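Local coordinates for protein chintase (Rhizomucor miehei, PDB 5YUQ) that is a fungal family 18 glycoside hydrolase that degrades chitin, with an active-site tunnel in a TIM-barrel catalytic domain, at residues A[2-7]-A[347-352]; A[8-13]-A[40-45]; A[23-28]-A[58-63]; A[36-41]-A[88-93]; A[44-49]-A[95-100]. All blocks are in the same frame, centred on the assembly; numbering follows the deposited sequence.

Contact 1: A[2-7]-A[347-352]; sequences QKLSAY and VMLWSL
At the edge of the Tyr7 ring lie Leu349 O, in the ring plane, and Met348 SD, which reaches Tyr7 CE1 at 3.6 Å in a Met-aromatic contact. The Trp350 indole is turned obliquely to the phenol, their planes 48° apart, with Trp350 CE3 3.6 Å from Tyr7 CB. Ser351 CB rests over the rim of one indole face. The peptide bond between Trp350 and Ser351 is cis, as is known for the tryptophan at the end of the last barrel strand in many family 18 chitinases. Behind these side chains, strands 4-7 and 347-350 run parallel. Ser5 N donates to Val347 O, Ser5 O accepts Leu349 N, and Tyr7 O takes Leu352 N at 2.9 Å. On the side of Leu4 and Ala6 the packing is aliphatic, with Leu349 CD2 3.9 Å from Ala6 CB and Leu362 of helix 360-363 lying against this layer. On the other, a water accepts from Ser5 OG at 2.7 Å and donates to Gln2 O and Val347 O. With Ser5 OG also bonded to His24, and Tyr7 OH to Asn103, the chemistry divides the sheet into an aliphatic outer face and an inner face whose buried hydroxyls have partners.

Contact 2: A[8-13]-A[40-45]; sequences VVDWDL and GFTDSQ
Asp10 OD1 is gripped from two quarters: Thr42 N donates to it at 2.8 Å, arriving from above the carboxylate plane, and Tyr27 OH from the neighbouring strand is hydrogen-bonded to the same oxygen. The other carboxylate oxygen is engaged as well, since Thr42 OG1 donates to the syn lone pair of Asp10 OD2 at 2.8 Å. One threonine thus takes both oxygens, with its backbone N-H and its hydroxyl, which fixes the rotation of the acid. The aspartate reaches them because its CG stands anti to the backbone N (chi1 -172°). The backbone of Asp10 is held too: Gln45 NE2 meets Asp10 O at 2.8 Å on an in-plane lone pair, nearly straight at 170°, and is further bonded to Tyr27 OH. The extended glutamine chain runs past Leu13, whose CD1 lies 3.5 Å from Gln45 NE2 and 3.9 Å from Gln45 CB. Thr42 sits at the N-cap position of helix 43-55 but spends its hydroxyl on Asp10 and makes no side-chain cap; the nearby helix start may favour the negative carboxylate. Asp10 itself belongs to a type I turn, Val9 to Asp12, that leaves strand 4-9. The contact thus joins the loop after strand 4-9 to the start of helix 43-55, which comes after the neighbouring strand 24-32, at the C-terminal end of the barrel strands, where TIM-barrel active sites lie.

Contact 3: A[23-28]-A[58-63]; sequences DHIVYA and KSISLS
Asp23 and Lys58 begin the pairing at a distance: a water donates to Asp23 OD1 and accepts from Lys58 NZ, bridging charges that do not touch directly. The carboxylate has closer company in Arg369, with a salt bridge, and in Leu4 N. Next, His24 stretches its ring away from its own backbone N (chi1 -178°), which carries NE2 to Ser61 OG at 2.7 Å, in the ring plane. Its ND1 is bonded to Ser5 OG of the strand on the far side, so serines hold the imidazole at both nitrogens, while Val26 CG2 covers the rim of one ring face. Ile25 then works with its backbone: its N donates to Ser59 O and its O accepts Ser61 N, each at 2.9 Å. Its side chain turns to the other surface of the sheet, where Ile25 CG2 lies 4.0 Å from Ile60 CD1. Val26 returns to the histidine side and packs CG1 against Ser63 CB at 3.9 Å. Tyr27 repeats the backbone pattern with Ser61 O and Ser63 N, the latter tilted 34° from the carbonyl plane of Tyr27; Leu62 CD1 approaches that same carbonyl oxygen at 3.4 Å. The Tyr27 hydroxyl leaves the pairing for Asp10 and Gln45. With helix 43-55 connecting strand 24-32 to strand 59-65, this is a beta-alpha-beta crossover, the repeating element of the TIM barrel found in family 18.

Contact 4: A[36-41]-A[88-93]; sequences GELSGF and SNLVDV
The nearest CA atoms, those of Glu37 and Asn89, are 6.2 Å apart, where a turn bends through Gly36, with its positive phi of 80°, and then enters the brief strand 38-39. That strand folds back antiparallel on strand 24-32, which it follows in the chain, so the segment is an addition to a TIM-barrel strand, laid here against the outer helix 80-97. In the contact, Asn89 serves two partners, its CB packing on Leu38 and its amide bonding to Gly36. Leu38 points toward the helix and divides its two methyls: CD2 lies 3.8 Å from Asn89 CB, and CD1 meets Leu90 CD2 at 4.0 Å, the two leucine side chains crossing at about a right angle. Both leucines also touch Val64 of strand 59-65, and Leu90 reaches Leu131 and Leu135 of helix 124-139 besides, so the small apolar patch continues into the layer between helices and barrel. Glu37 takes a smaller share, its CG standing 3.9 Å from Asn89 ND2, and its N-H is bonded to Thr33 OG1 within the turn. The polar tie is made by Asn89, whose CG lies beside its backbone N and anti to the carbonyl carbon (chi1 -73°), directing the amide to the glycine. Asn89 ND2 donates to Gly36 O at 2.8 Å, almost straight, yet from well above the carbonyl plane, 60° out of it.

Contact 5: A[44-49]-A[95-100]; sequences SQLKSV and KEYDLD
Neighbouring helices on the outside of the barrel, 43-55 and 80-97, meet where Leu46 and Lys47 hold the Tyr97 ring between them. Leu46 CD2 lies over one face in a CH-pi contact, 3.7 Å from the centroid of the Tyr97 ring and offset toward its rim; a chi1 of -176° swings the leucine's CG to the side opposite its own N and brings the methyl there. Lys47 passes on the other side of the ring plane, CG approaching Tyr97 CE1 obliquely at 3.5 Å. The helix 80-97 gives out in a Schellman motif, in which Asp98 takes positive phi and turns the chain inward, so that Leu99 CD2 comes to 4.3 Å from Leu46 CD1. At the surface, the bent lysine chain ends in a salt bridge, Lys47 NZ to Glu96 OE2 at 2.6 Å, met on the anti side of the carboxylate. The lysine nitrogen is too far from the Tyr97 ring for more than a weak cation-pi attraction, while Tyr97 OH is hydrogen-bonded to Asp43 OD1 at the start of helix 43-55.

Contacts 1 and 3, with centres 9 Å apart, share a continuous run of parallel strands: 346-350, 4-9, 24-32 and 59-65. Contact 2 follows from contact 1 along strand 4-9 and touches contact 3, where Asp10 N comes 2.7 Å from Ala28 O. Contacts 4 and 5 lie farther out, both using helix 80-97, and Phe41 of contact 4 packs on Tyr97 and Leu46 of contact 5. Asp100 OD2 comes 2.8 Å from Ile60 N, joining contact 5 to contact 3. Asp100 and Asn103 occupy the positions of the first and second Asp of the family 18 DxxDxDxE signature, the second being Asn here; contacts 1 and 3 both reach Asn103, consistent with a place near the active site.

Contact 1: A[2-7]-A[347-352]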
# COMPACT_ATOMS: atom_id res chain seq x y z
N GLN A 2 8.25 -1.69 14.57
CA GLN A 2 8.47 -2.75 13.59
C GLN A 2 9.24 -2.15 12.43
O GLN A 2 8.71 -1.32 11.71
CB GLN A 2 7.13 -3.31 13.11
CG GLN A 2 6.35 -4.08 14.15
CD GLN A 2 5.89 -3.23 15.32
OE1 GLN A 2 5.34 -2.14 15.14
NE2 GLN A 2 6.11 -3.72 16.54
N LYS A 3 10.50 -2.56 12.26
CA LYS A 3 11.35 -1.91 11.27
C LYS A 3 10.98 -2.29 9.84
O LYS A 3 10.97 -1.45 8.95
CB LYS A 3 12.83 -2.22 11.54
CG LYS A 3 13.37 -1.56 12.81
CD LYS A 3 13.39 -0.04 12.66
CE LYS A 3 13.97 0.66 13.88
NZ LYS A 3 12.93 1.03 14.87
N LEU A 4 10.70 -3.56 9.65
CA LEU A 4 10.34 -4.06 8.32
C LEU A 4 9.10 -4.90 8.41
O LEU A 4 9.13 -5.93 8.99
CB LEU A 4 11.56 -4.84 7.74
CG LEU A 4 11.48 -5.07 6.25
CD1 LEU A 4 12.77 -5.77 5.80
CD2 LEU A 4 10.37 -5.97 6.03
N SER A 5 7.97 -4.43 7.83
CA SER A 5 6.70 -5.14 7.85
C SER A 5 6.38 -5.61 6.46
O SER A 5 6.55 -4.88 5.50
CB SER A 5 5.59 -4.22 8.33
OG SER A 5 5.87 -3.77 9.65
N ALA A 6 5.89 -6.84 6.35
CA ALA A 6 5.60 -7.41 5.05
C ALA A 6 4.13 -7.78 4.98
O ALA A 6 3.65 -8.55 5.81
CB ALA A 6 6.45 -8.65 4.84
N TYR A 7 3.43 -7.25 3.99
CA TYR A 7 2.08 -7.71 3.72
C TYR A 7 2.12 -9.06 3.02
O TYR A 7 2.92 -9.28 2.11
CB TYR A 7 1.32 -6.71 2.84
CG TYR A 7 0.79 -5.54 3.61
CD1 TYR A 7 1.56 -4.40 3.78
CD2 TYR A 7 -0.48 -5.57 4.17
CE1 TYR A 7 1.07 -3.31 4.49
CE2 TYR A 7 -0.99 -4.46 4.87
CZ TYR A 7 -0.20 -3.35 5.04
OH TYR A 7 -0.68 -2.27 5.75
N VAL A 347 9.95 0.57 7.11
CA VAL A 347 9.39 0.43 5.80
C VAL A 347 8.47 -0.76 5.81
O VAL A 347 8.56 -1.63 6.64
CB VAL A 347 10.49 0.14 4.73
CG1 VAL A 347 11.42 1.30 4.60
CG2 VAL A 347 11.16 -1.20 5.02
N MET A 348 7.54 -0.76 4.86
CA MET A 348 6.71 -1.94 4.67
C MET A 348 6.66 -2.24 3.19
O MET A 348 6.98 -1.38 2.38
CB MET A 348 5.30 -1.78 5.28
CG MET A 348 4.42 -0.66 4.70
SD MET A 348 3.62 -1.16 3.15
CE MET A 348 2.32 0.07 3.07
N LEU A 349 6.24 -3.45 2.85
CA LEU A 349 6.24 -3.86 1.46
C LEU A 349 4.91 -4.48 1.06
O LEU A 349 4.29 -5.20 1.86
CB LEU A 349 7.39 -4.83 1.18
CG LEU A 349 7.32 -6.19 1.88
CD1 LEU A 349 6.76 -7.24 0.92
CD2 LEU A 349 8.68 -6.62 2.40
N TRP A 350 4.48 -4.19 -0.16
CA TRP A 350 3.34 -4.85 -0.77
C TRP A 350 3.77 -5.51 -2.08
O TRP A 350 4.14 -4.81 -3.02
CB TRP A 350 2.21 -3.85 -1.10
CG TRP A 350 1.05 -4.56 -1.71
CD1 TRP A 350 0.91 -4.95 -3.02
CD2 TRP A 350 -0.10 -5.04 -1.03
NE1 TRP A 350 -0.27 -5.63 -3.19
CE2 TRP A 350 -0.91 -5.70 -1.97
CE3 TRP A 350 -0.54 -4.96 0.30
CZ2 TRP A 350 -2.13 -6.28 -1.63
CZ3 TRP A 350 -1.75 -5.54 0.64
CH2 TRP A 350 -2.53 -6.19 -0.32
N SER A 351 3.74 -6.84 -2.17
CA SER A 351 3.50 -7.76 -1.06
C SER A 351 4.48 -8.93 -1.22
O SER A 351 5.10 -9.11 -2.28
CB SER A 351 2.05 -8.25 -1.06
OG SER A 351 1.71 -8.79 -2.33
N LEU A 352 4.62 -9.73 -0.17
CA LEU A 352 5.76 -10.63 -0.03
C LEU A 352 5.88 -11.70 -1.10
O LEU A 352 6.99 -12.07 -1.49
CB LEU A 352 5.73 -11.27 1.37
CG LEU A 352 6.98 -12.05 1.77
CD1 LEU A 352 8.21 -11.18 1.65
CD2 LEU A 352 6.83 -12.58 3.19
O HOH W 1 7.34 -1.49 9.38

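Contact 2: A[8-13]-A[40-45]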
# COMPACT_ATOMS: atom_id res chain seq x y z
N VAL A 8 1.26 -9.97 3.47
CA VAL A 8 0.98 -11.19 2.74
C VAL A 8 -0.51 -11.19 2.48
O VAL A 8 -1.27 -10.59 3.25
CB VAL A 8 1.39 -12.44 3.53
CG1 VAL A 8 2.89 -12.43 3.77
CG2 VAL A 8 0.62 -12.55 4.84
N VAL A 9 -0.92 -11.82 1.39
CA VAL A 9 -2.31 -11.74 0.97
C VAL A 9 -3.01 -13.10 1.03
O VAL A 9 -2.44 -14.12 0.65
CB VAL A 9 -2.46 -11.09 -0.43
CG1 VAL A 9 -1.91 -9.66 -0.41
CG2 VAL A 9 -1.77 -11.92 -1.52
N ASP A 10 -4.24 -13.09 1.53
CA ASP A 10 -5.00 -14.31 1.78
C ASP A 10 -5.16 -15.17 0.53
O ASP A 10 -5.16 -16.40 0.60
CB ASP A 10 -6.37 -13.95 2.35
CG ASP A 10 -7.14 -15.16 2.82
OD1 ASP A 10 -6.92 -15.60 3.97
OD2 ASP A 10 -7.97 -15.67 2.04
N TRP A 11 -5.29 -14.52 -0.62
CA TRP A 11 -5.56 -15.22 -1.88
C TRP A 11 -4.30 -15.75 -2.56
O TRP A 11 -4.39 -16.45 -3.57
CB TRP A 11 -6.32 -14.29 -2.83
CG TRP A 11 -5.60 -13.00 -3.12
CD1 TRP A 11 -4.75 -12.76 -4.16
CD2 TRP A 11 -5.68 -11.77 -2.38
NE1 TRP A 11 -4.29 -11.46 -4.11
CE2 TRP A 11 -4.85 -10.83 -3.03
CE3 TRP A 11 -6.38 -11.37 -1.23
CZ2 TRP A 11 -4.69 -9.52 -2.57
CZ3 TRP A 11 -6.22 -10.06 -0.77
CH2 TRP A 11 -5.38 -9.16 -1.44
N ASP A 12 -3.13 -15.43 -2.02
CA ASP A 12 -1.87 -15.85 -2.63
C ASP A 12 -0.74 -15.74 -1.62
O ASP A 12 0.14 -14.89 -1.77
CB ASP A 12 -1.58 -15.01 -3.87
CG ASP A 12 -0.53 -15.63 -4.78
OD1 ASP A 12 -0.11 -16.79 -4.55
OD2 ASP A 12 -0.12 -14.96 -5.75
N LEU A 13 -0.74 -16.60 -0.60
CA LEU A 13 0.30 -16.56 0.41
C LEU A 13 1.63 -17.00 -0.18
O LEU A 13 1.66 -17.80 -1.13
CB LEU A 13 -0.05 -17.44 1.62
CG LEU A 13 -1.21 -16.92 2.48
CD1 LEU A 13 -1.60 -17.95 3.53
CD2 LEU A 13 -0.83 -15.60 3.16
N GLY A 40 -14.09 -12.44 4.28
CA GLY A 40 -13.17 -12.37 3.16
C GLY A 40 -11.77 -12.92 3.36
O GLY A 40 -10.91 -12.72 2.51
N PHE A 41 -11.54 -13.60 4.48
CA PHE A 41 -10.25 -14.26 4.69
C PHE A 41 -10.45 -15.71 5.09
O PHE A 41 -11.56 -16.13 5.44
CB PHE A 41 -9.40 -13.52 5.72
CG PHE A 41 -9.93 -13.58 7.11
CD1 PHE A 41 -10.92 -12.70 7.53
CD2 PHE A 41 -9.44 -14.51 8.01
CE1 PHE A 41 -11.41 -12.75 8.83
CE2 PHE A 41 -9.92 -14.57 9.31
CZ PHE A 41 -10.91 -13.69 9.72
N THR A 42 -9.37 -16.47 5.04
CA THR A 42 -9.43 -17.91 5.25
C THR A 42 -8.96 -18.24 6.65
O THR A 42 -7.79 -18.06 6.98
CB THR A 42 -8.55 -18.62 4.21
OG1 THR A 42 -8.93 -18.18 2.89
CG2 THR A 42 -8.71 -20.14 4.29
N ASP A 43 -9.90 -18.71 7.47
CA ASP A 43 -9.65 -19.06 8.86
C ASP A 43 -8.39 -19.90 9.07
O ASP A 43 -7.52 -19.54 9.87
CB ASP A 43 -10.85 -19.82 9.43
CG ASP A 43 -10.60 -20.34 10.84
OD1 ASP A 43 -10.48 -19.51 11.77
OD2 ASP A 43 -10.51 -21.57 11.02
N SER A 44 -8.28 -21.01 8.34
CA SER A 44 -7.18 -21.94 8.57
C SER A 44 -5.85 -21.34 8.15
O SER A 44 -4.82 -21.64 8.75
CB SER A 44 -7.43 -23.24 7.82
OG SER A 44 -7.59 -23.01 6.43
N GLN A 45 -5.86 -20.50 7.12
CA GLN A 45 -4.63 -19.85 6.70
C GLN A 45 -4.14 -18.88 7.76
O GLN A 45 -2.95 -18.87 8.09
CB GLN A 45 -4.81 -19.13 5.36
CG GLN A 45 -4.95 -20.08 4.19
CD GLN A 45 -5.17 -19.37 2.88
OE1 GLN A 45 -5.46 -20.00 1.87
NE2 GLN A 45 -5.01 -18.05 2.88
O HOH W 2 -8.93 -13.51 0.26

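Contact 3: A[23-28]-A[58-63]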
# COMPACT_ATOMS: atom_id res chain seq x y z
N ASP A 23 10.28 -8.34 10.37
CA ASP A 23 9.94 -8.21 11.78
C ASP A 23 8.46 -8.40 12.06
O ASP A 23 8.07 -8.74 13.17
CB ASP A 23 10.34 -6.82 12.28
CG ASP A 23 11.80 -6.53 12.05
OD1 ASP A 23 12.63 -7.22 12.69
OD2 ASP A 23 12.12 -5.62 11.26
N HIS A 24 7.64 -8.16 11.05
CA HIS A 24 6.21 -8.03 11.26
C HIS A 24 5.50 -8.51 10.01
O HIS A 24 5.83 -8.09 8.90
CB HIS A 24 5.92 -6.54 11.51
CG HIS A 24 4.49 -6.21 11.80
ND1 HIS A 24 3.95 -4.98 11.49
CD2 HIS A 24 3.50 -6.92 12.40
CE1 HIS A 24 2.68 -4.95 11.88
NE2 HIS A 24 2.39 -6.11 12.43
N ILE A 25 4.54 -9.42 10.17
CA ILE A 25 3.71 -9.85 9.04
C ILE A 25 2.38 -9.14 9.16
O ILE A 25 1.81 -9.07 10.25
CB ILE A 25 3.47 -11.37 9.05
CG1 ILE A 25 4.77 -12.13 8.76
CG2 ILE A 25 2.43 -11.76 7.99
CD1 ILE A 25 5.31 -11.95 7.36
N VAL A 26 1.89 -8.59 8.05
CA VAL A 26 0.58 -7.95 8.03
C VAL A 26 -0.30 -8.74 7.08
O VAL A 26 -0.02 -8.80 5.88
CB VAL A 26 0.66 -6.48 7.60
CG1 VAL A 26 -0.64 -5.76 7.91
CG2 VAL A 26 1.80 -5.79 8.34
N TYR A 27 -1.33 -9.36 7.62
CA TYR A 27 -2.12 -10.33 6.87
C TYR A 27 -3.35 -9.64 6.26
O TYR A 27 -4.21 -9.15 6.98
CB TYR A 27 -2.55 -11.48 7.79
CG TYR A 27 -3.14 -12.66 7.06
CD1 TYR A 27 -4.44 -12.62 6.57
CD2 TYR A 27 -2.41 -13.82 6.89
CE1 TYR A 27 -4.99 -13.70 5.91
CE2 TYR A 27 -2.94 -14.91 6.23
CZ TYR A 27 -4.23 -14.84 5.75
OH TYR A 27 -4.75 -15.93 5.08
N ALA A 28 -3.42 -9.62 4.93
CA ALA A 28 -4.46 -8.89 4.21
C ALA A 28 -5.39 -9.85 3.47
O ALA A 28 -4.90 -10.79 2.85
CB ALA A 28 -3.79 -7.96 3.20
N LYS A 58 7.88 -13.87 15.81
CA LYS A 58 7.52 -12.72 14.99
C LYS A 58 6.13 -12.20 15.28
O LYS A 58 5.23 -12.96 15.63
CB LYS A 58 7.62 -13.10 13.52
CG LYS A 58 8.99 -13.62 13.12
CD LYS A 58 10.04 -12.51 13.15
CE LYS A 58 11.44 -13.10 12.91
NZ LYS A 58 12.46 -12.06 12.60
N SER A 59 5.96 -10.88 15.12
CA SER A 59 4.67 -10.24 15.33
C SER A 59 3.80 -10.33 14.08
O SER A 59 4.30 -10.23 12.96
CB SER A 59 4.87 -8.76 15.68
OG SER A 59 5.45 -8.60 16.96
N ILE A 60 2.50 -10.51 14.28
CA ILE A 60 1.58 -10.54 13.15
C ILE A 60 0.34 -9.71 13.42
O ILE A 60 -0.27 -9.81 14.49
CB ILE A 60 1.21 -12.00 12.74
CG1 ILE A 60 0.15 -12.01 11.62
CG2 ILE A 60 0.72 -12.80 13.94
CD1 ILE A 60 0.09 -13.34 10.86
N SER A 61 -0.02 -8.86 12.46
CA SER A 61 -1.23 -8.07 12.53
C SER A 61 -2.18 -8.50 11.43
O SER A 61 -1.74 -8.95 10.37
CB SER A 61 -0.93 -6.59 12.33
OG SER A 61 -0.14 -6.08 13.38
N LEU A 62 -3.47 -8.34 11.67
CA LEU A 62 -4.47 -8.50 10.62
C LEU A 62 -4.78 -7.14 10.03
O LEU A 62 -5.01 -6.18 10.77
CB LEU A 62 -5.74 -9.11 11.20
CG LEU A 62 -6.92 -9.30 10.24
CD1 LEU A 62 -6.56 -10.28 9.14
CD2 LEU A 62 -8.13 -9.78 11.03
N SER A 63 -4.75 -7.06 8.70
CA SER A 63 -5.15 -5.85 8.00
C SER A 63 -6.63 -5.91 7.69
O SER A 63 -7.12 -6.88 7.11
CB SER A 63 -4.34 -5.66 6.72
OG SER A 63 -4.60 -4.37 6.16
O HOH W 3 12.26 -9.66 14.16

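Contact 4: A[36-41]-A[88-93]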
# COMPACT_ATOMS: atom_id res chain seq x y z
N GLY A 36 -20.86 -5.32 10.15
CA GLY A 36 -19.69 -5.09 10.97
C GLY A 36 -18.96 -6.36 11.34
O GLY A 36 -18.14 -6.37 12.27
N GLU A 37 -19.24 -7.43 10.62
CA GLU A 37 -18.51 -8.67 10.82
C GLU A 37 -17.26 -8.62 9.96
O GLU A 37 -17.15 -7.80 9.05
CB GLU A 37 -19.37 -9.88 10.45
CG GLU A 37 -20.57 -10.08 11.38
CD GLU A 37 -21.28 -11.40 11.17
OE1 GLU A 37 -21.94 -11.56 10.12
OE2 GLU A 37 -21.17 -12.29 12.04
N LEU A 38 -16.30 -9.50 10.24
CA LEU A 38 -15.07 -9.54 9.47
C LEU A 38 -15.11 -10.77 8.58
O LEU A 38 -15.19 -11.89 9.07
CB LEU A 38 -13.85 -9.57 10.40
CG LEU A 38 -13.49 -8.31 11.19
CD1 LEU A 38 -13.46 -7.10 10.27
CD2 LEU A 38 -14.44 -8.04 12.34
N SER A 39 -15.08 -10.54 7.27
CA SER A 39 -15.18 -11.62 6.29
C SER A 39 -14.05 -11.55 5.27
O SER A 39 -13.16 -10.71 5.37
CB SER A 39 -16.52 -11.56 5.57
OG SER A 39 -16.56 -10.46 4.66
N GLY A 40 -14.09 -12.44 4.28
CA GLY A 40 -13.17 -12.37 3.16
C GLY A 40 -11.77 -12.92 3.36
O GLY A 40 -10.91 -12.72 2.51
N PHE A 41 -11.54 -13.60 4.48
CA PHE A 41 -10.25 -14.26 4.69
C PHE A 41 -10.45 -15.71 5.09
O PHE A 41 -11.56 -16.13 5.44
CB PHE A 41 -9.40 -13.52 5.72
CG PHE A 41 -9.93 -13.58 7.11
CD1 PHE A 41 -10.92 -12.70 7.53
CD2 PHE A 41 -9.44 -14.51 8.01
CE1 PHE A 41 -11.41 -12.75 8.83
CE2 PHE A 41 -9.92 -14.57 9.31
CZ PHE A 41 -10.91 -13.69 9.72
N SER A 88 -16.49 -4.50 18.90
CA SER A 88 -16.60 -5.77 19.60
C SER A 88 -16.10 -6.90 18.71
O SER A 88 -15.37 -7.79 19.16
CB SER A 88 -18.05 -6.01 20.02
OG SER A 88 -18.18 -7.21 20.76
N ASN A 89 -16.48 -6.86 17.44
CA ASN A 89 -16.06 -7.90 16.51
C ASN A 89 -14.57 -7.87 16.23
O ASN A 89 -13.94 -8.91 16.07
CB ASN A 89 -16.85 -7.80 15.21
CG ASN A 89 -18.28 -8.27 15.36
OD1 ASN A 89 -18.64 -8.91 16.35
ND2 ASN A 89 -19.11 -7.96 14.36
N LEU A 90 -13.99 -6.67 16.20
CA LEU A 90 -12.55 -6.52 16.00
C LEU A 90 -11.77 -7.04 17.20
O LEU A 90 -10.74 -7.68 17.05
CB LEU A 90 -12.18 -5.07 15.71
CG LEU A 90 -12.59 -4.55 14.33
CD1 LEU A 90 -12.51 -3.03 14.31
CD2 LEU A 90 -11.71 -5.15 13.25
N VAL A 91 -12.26 -6.76 18.40
CA VAL A 91 -11.63 -7.28 19.60
C VAL A 91 -11.71 -8.80 19.61
O VAL A 91 -10.75 -9.48 19.99
CB VAL A 91 -12.27 -6.67 20.86
CG1 VAL A 91 -11.74 -7.36 22.12
CG2 VAL A 91 -12.01 -5.17 20.91
N ASP A 92 -12.85 -9.33 19.18
CA ASP A 92 -13.03 -10.78 19.16
C ASP A 92 -12.05 -11.45 18.20
O ASP A 92 -11.51 -12.50 18.52
CB ASP A 92 -14.46 -11.15 18.77
CG ASP A 92 -15.46 -10.89 19.87
OD1 ASP A 92 -15.04 -10.65 21.02
OD2 ASP A 92 -16.67 -10.94 19.58
N VAL A 93 -11.84 -10.80 17.09
CA VAL A 93 -10.92 -11.37 16.10
C VAL A 93 -9.50 -11.44 16.61
O VAL A 93 -8.79 -12.36 16.38
CB VAL A 93 -10.99 -10.64 14.74
CG1 VAL A 93 -10.22 -9.35 14.76
CG2 VAL A 93 -10.37 -11.53 13.69

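Contact 5: A[44-49]-A[95-100]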
# COMPACT_ATOMS: atom_id res chain seq x y z
N SER A 44 -8.28 -21.01 8.34
CA SER A 44 -7.18 -21.94 8.57
C SER A 44 -5.85 -21.34 8.15
O SER A 44 -4.82 -21.64 8.75
CB SER A 44 -7.43 -23.24 7.82
OG SER A 44 -7.59 -23.01 6.43
N GLN A 45 -5.86 -20.50 7.12
CA GLN A 45 -4.63 -19.85 6.70
C GLN A 45 -4.14 -18.88 7.76
O GLN A 45 -2.95 -18.87 8.09
CB GLN A 45 -4.81 -19.13 5.36
CG GLN A 45 -4.95 -20.08 4.19
CD GLN A 45 -5.17 -19.37 2.88
OE1 GLN A 45 -5.46 -20.00 1.87
NE2 GLN A 45 -5.01 -18.05 2.88
N LEU A 46 -5.03 -18.04 8.27
CA LEU A 46 -4.63 -17.08 9.29
C LEU A 46 -4.09 -17.80 10.52
O LEU A 46 -3.06 -17.43 11.05
CB LEU A 46 -5.77 -16.13 9.66
CG LEU A 46 -5.41 -15.02 10.66
CD1 LEU A 46 -4.18 -14.26 10.19
CD2 LEU A 46 -6.59 -14.07 10.86
N LYS A 47 -4.79 -18.84 10.97
CA LYS A 47 -4.31 -19.59 12.13
C LYS A 47 -2.96 -20.24 11.87
O LYS A 47 -2.09 -20.23 12.74
CB LYS A 47 -5.35 -20.62 12.59
CG LYS A 47 -6.64 -19.96 13.05
CD LYS A 47 -7.34 -20.70 14.16
CE LYS A 47 -8.44 -19.82 14.75
NZ LYS A 47 -9.40 -20.60 15.58
N SER A 48 -2.78 -20.81 10.68
CA SER A 48 -1.50 -21.40 10.33
C SER A 48 -0.38 -20.37 10.36
O SER A 48 0.67 -20.61 10.94
CB SER A 48 -1.57 -22.06 8.95
OG SER A 48 -0.26 -22.23 8.43
N VAL A 49 -0.61 -19.21 9.75
CA VAL A 49 0.44 -18.20 9.66
C VAL A 49 0.74 -17.56 11.01
O VAL A 49 1.90 -17.28 11.32
CB VAL A 49 0.10 -17.11 8.60
CG1 VAL A 49 1.20 -16.05 8.56
CG2 VAL A 49 -0.04 -17.77 7.24
N LYS A 95 -8.60 -11.73 19.75
CA LYS A 95 -8.55 -12.85 20.69
C LYS A 95 -8.63 -14.20 19.99
O LYS A 95 -7.89 -15.12 20.33
CB LYS A 95 -9.69 -12.74 21.72
CG LYS A 95 -9.64 -11.53 22.62
CD LYS A 95 -10.97 -11.39 23.37
CE LYS A 95 -10.96 -10.22 24.34
NZ LYS A 95 -12.30 -10.05 24.99
N GLU A 96 -9.52 -14.32 19.02
CA GLU A 96 -9.71 -15.60 18.33
C GLU A 96 -8.45 -16.06 17.62
O GLU A 96 -8.12 -17.26 17.61
CB GLU A 96 -10.88 -15.52 17.33
CG GLU A 96 -11.06 -16.78 16.48
CD GLU A 96 -11.43 -18.01 17.30
OE1 GLU A 96 -12.06 -17.85 18.37
OE2 GLU A 96 -11.10 -19.13 16.87
N TYR A 97 -7.73 -15.12 17.03
CA TYR A 97 -6.57 -15.47 16.21
C TYR A 97 -5.24 -15.16 16.88
O TYR A 97 -4.19 -15.33 16.28
CB TYR A 97 -6.66 -14.81 14.83
CG TYR A 97 -7.76 -15.38 13.99
CD1 TYR A 97 -7.54 -16.50 13.19
CD2 TYR A 97 -9.03 -14.82 13.99
CE1 TYR A 97 -8.55 -17.04 12.42
CE2 TYR A 97 -10.05 -15.34 13.23
CZ TYR A 97 -9.80 -16.46 12.45
OH TYR A 97 -10.81 -16.99 11.69
N ASP A 98 -5.31 -14.72 18.14
CA ASP A 98 -4.12 -14.41 18.93
C ASP A 98 -3.24 -13.42 18.19
O ASP A 98 -2.03 -13.57 18.13
CB ASP A 98 -3.34 -15.70 19.25
CG ASP A 98 -2.32 -15.51 20.34
OD1 ASP A 98 -2.52 -14.63 21.20
OD2 ASP A 98 -1.32 -16.26 20.35
N LEU A 99 -3.86 -12.38 17.65
CA LEU A 99 -3.13 -11.42 16.84
C LEU A 99 -2.35 -10.45 17.71
O LEU A 99 -2.77 -10.13 18.82
CB LEU A 99 -4.09 -10.65 15.93
CG LEU A 99 -4.90 -11.48 14.95
CD1 LEU A 99 -6.00 -10.63 14.32
CD2 LEU A 99 -3.99 -12.04 13.88
N ASP A 100 -1.22 -9.99 17.20
CA ASP A 100 -0.42 -8.99 17.90
C ASP A 100 -0.85 -7.58 17.57
O ASP A 100 -0.42 -6.63 18.23
CB ASP A 100 1.04 -9.17 17.53
CG ASP A 100 1.52 -10.56 17.84
OD1 ASP A 100 1.52 -10.90 19.04
OD2 ASP A 100 1.86 -11.31 16.90